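Local coordinates for uncharacterized protein (Bacteroides thetaiotaomicron, PDB 4F54) that is of unknown function but belongs to the DUF4136 family of the TolB_N clan and is probably a bacterial lipoprotein, at residues W106-Y110 with P111-G115. Residues are numbered along the deposited sequence; the frame is centred on the assembly and turned at random.
Sequences WWWGY and PGYWG
W107 and Y113 extend next to each other in the same direction. W107 touches with CD1, the carbon beside its ring nitrogen: W107 CD1 sits 3.5 Å from Y113 CZ and 3.4 Å from Y113 OH. The W107 five-membered ring and the Y113 ring meet obliquely, with planes at 50°. W107 CB lies over one face of the Y113 ring, with CB 4.0 Å from Y113 CE1. The first torsion of W107 (chi1 41°) sets CG between the backbone N and the carbonyl carbon, which places the indole beside the tyrosine. The second (chi2 94°) turns CD1 to it. Y113 has CG anti to its own N, which sends the tyrosine out alongside W107. Both polar ends meet one carboxylate: Y113 OH bonds OE1 of E143 and W107 NE1 bonds OE2. E143 thus bridges the two side chains and probably holds their polar ends together. W108 adds a looser touch, its CD1 4.2 Å from Y113 CE2.

The backbone brings these residues together. A short 3-10 segment, 106-109, runs into a type I beta turn from Y110 to Y113. Y113 N donates to Y110 O at 3.0 Å. Y110 folds back over this turn: the amide N of G112 lies over one face of its ring, and CD1 packs on P111 CD at 3.5 Å. Its hydroxyl bonds S47 O.

The whole turn belongs to the long connection between strand 85-92 and helix 116-119. W107 and Y113 rest on I141 of strand 139-146. Y113 also touches Q88 and S90 of strand 85-92, and L42 and I44 of strand 42-44. Y110 reaches I44 too, so the turn is pinned across three neighbouring strands of the mixed sheet.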
loop_
_atom_site.group_PDB
_atom_site.type_symbol
_atom_site.label_atom_id
_atom_site.label_comp_id
_atom_site.label_asym_id
_atom_site.label_seq_id
_atom_site.Cartn_x
_atom_site.Cartn_y
_atom_site.Cartn_z
ATOM N N TRP A 106 -3.407 -5.258 -11.130
ATOM C CA TRP A 106 -3.785 -6.676 -11.162
ATOM C C TRP A 106 -4.277 -7.135 -9.819
ATOM O O TRP A 106 -5.023 -8.080 -9.756
ATOM C CB TRP A 106 -2.655 -7.591 -11.697
ATOM C CG TRP A 106 -1.250 -7.166 -11.346
ATOM C CD1 TRP A 106 -0.341 -6.515 -12.162
ATOM C CD2 TRP A 106 -0.560 -7.338 -10.054
ATOM N NE1 TRP A 106 0.837 -6.253 -11.486
ATOM C CE2 TRP A 106 0.770 -6.715 -10.211
ATOM C CE3 TRP A 106 -0.898 -7.925 -8.821
ATOM C CZ2 TRP A 106 1.703 -6.700 -9.183
ATOM C CZ3 TRP A 106 0.064 -7.891 -7.795
ATOM C CH2 TRP A 106 1.328 -7.278 -7.976
ATOM N N TRP A 107 -3.922 -6.424 -8.747
ATOM C CA TRP A 107 -4.275 -6.803 -7.394
ATOM C C TRP A 107 -5.740 -6.705 -7.236
ATOM O O TRP A 107 -6.261 -7.375 -6.379
ATOM C CB TRP A 107 -3.502 -5.991 -6.357
ATOM C CG TRP A 107 -3.362 -4.524 -6.687
ATOM C CD1 TRP A 107 -4.190 -3.479 -6.277
ATOM C CD2 TRP A 107 -2.331 -3.898 -7.528
ATOM N NE1 TRP A 107 -3.756 -2.292 -6.776
ATOM C CE2 TRP A 107 -2.604 -2.479 -7.521
ATOM C CE3 TRP A 107 -1.235 -4.364 -8.243
ATOM C CZ2 TRP A 107 -1.857 -1.582 -8.264
ATOM C CZ3 TRP A 107 -0.450 -3.435 -8.952
ATOM C CH2 TRP A 107 -0.761 -2.060 -8.932
ATOM N N TRP A 108 -6.430 -5.900 -8.060
ATOM C CA TRP A 108 -7.898 -5.842 -8.013
ATOM C C TRP A 108 -8.545 -7.139 -8.358
ATOM O O TRP A 108 -9.739 -7.314 -8.056
ATOM C CB TRP A 108 -8.472 -4.834 -8.982
ATOM C CG TRP A 108 -8.123 -3.412 -8.674
ATOM C CD1 TRP A 108 -7.654 -2.864 -7.491
ATOM C CD2 TRP A 108 -8.221 -2.308 -9.595
ATOM N NE1 TRP A 108 -7.453 -1.520 -7.618
ATOM C CE2 TRP A 108 -7.773 -1.126 -8.861
ATOM C CE3 TRP A 108 -8.623 -2.182 -10.927
ATOM C CZ2 TRP A 108 -7.721 0.126 -9.456
ATOM C CZ3 TRP A 108 -8.601 -0.903 -11.485
ATOM C CH2 TRP A 108 -8.155 0.208 -10.765
ATOM N N GLY A 109 -7.829 -8.024 -9.029
ATOM C CA GLY A 109 -8.348 -9.351 -9.374
ATOM C C GLY A 109 -8.422 -10.322 -8.200
ATOM O O GLY A 109 -8.994 -11.385 -8.344
ATOM N N TYR A 110 -7.822 -9.986 -7.054
ATOM C CA TYR A 110 -7.922 -10.843 -5.877
ATOM C C TYR A 110 -9.273 -10.596 -5.218
ATOM O O TYR A 110 -9.551 -9.446 -4.809
ATOM C CB TYR A 110 -6.815 -10.543 -4.869
ATOM C CG TYR A 110 -6.896 -11.366 -3.628
ATOM C CD1 TYR A 110 -6.935 -12.749 -3.713
ATOM C CD2 TYR A 110 -6.994 -10.785 -2.371
ATOM C CE1 TYR A 110 -7.039 -13.541 -2.592
ATOM C CE2 TYR A 110 -7.066 -11.566 -1.225
ATOM C CZ TYR A 110 -7.100 -12.933 -1.341
ATOM O OH TYR A 110 -7.228 -13.701 -0.218
ATOM N N PRO A 111 -10.132 -11.635 -5.128
ATOM C CA PRO A 111 -11.495 -11.417 -4.539
ATOM C C PRO A 111 -11.477 -10.805 -3.145
ATOM O O PRO A 111 -12.369 -10.077 -2.812
ATOM C CB PRO A 111 -12.103 -12.816 -4.519
ATOM C CG PRO A 111 -11.358 -13.556 -5.582
ATOM C CD PRO A 111 -9.953 -13.044 -5.531
ATOM N N GLY A 112 -10.466 -11.091 -2.350
ATOM C CA GLY A 112 -10.385 -10.531 -0.998
ATOM C C GLY A 112 -9.705 -9.186 -0.860
ATOM O O GLY A 112 -9.434 -8.751 0.251
ATOM N N TYR A 113 -9.417 -8.507 -1.967
ATOM C CA TYR A 113 -8.623 -7.288 -1.897
ATOM C C TYR A 113 -9.421 -6.213 -1.170
ATOM O O TYR A 113 -10.646 -6.236 -1.203
ATOM C CB TYR A 113 -8.261 -6.781 -3.294
ATOM C CG TYR A 113 -7.175 -5.714 -3.255
ATOM C CD1 TYR A 113 -5.900 -6.063 -2.817
ATOM C CD2 TYR A 113 -7.451 -4.366 -3.519
ATOM C CE1 TYR A 113 -4.927 -5.118 -2.705
ATOM C CE2 TYR A 113 -6.440 -3.409 -3.456
ATOM C CZ TYR A 113 -5.228 -3.794 -3.001
ATOM O OH TYR A 113 -4.232 -2.878 -2.937
ATOM N N TRP A 114 -8.715 -5.263 -0.580
ATOM C CA TRP A 114 -9.355 -4.076 0.004
ATOM C C TRP A 114 -10.438 -3.516 -0.867
ATOM O O TRP A 114 -10.259 -3.413 -2.080
ATOM C CB TRP A 114 -8.302 -2.989 0.218
ATOM C CG TRP A 114 -7.190 -3.389 1.135
ATOM C CD1 TRP A 114 -5.920 -3.898 0.790
ATOM C CD2 TRP A 114 -7.196 -3.350 2.582
ATOM N NE1 TRP A 114 -5.152 -4.103 1.908
ATOM C CE2 TRP A 114 -5.884 -3.851 3.027
ATOM C CE3 TRP A 114 -8.094 -2.905 3.535
ATOM C CZ2 TRP A 114 -5.532 -3.912 4.385
ATOM C CZ3 TRP A 114 -7.750 -3.054 4.890
ATOM C CH2 TRP A 114 -6.481 -3.493 5.292
ATOM N N GLY A 115 -11.607 -3.247 -0.282
ATOM C CA GLY A 115 -12.667 -2.607 -1.006
ATOM C C GLY A 115 -12.743 -1.136 -0.724
ATOM O O GLY A 115 -12.476 -0.710 0.404
#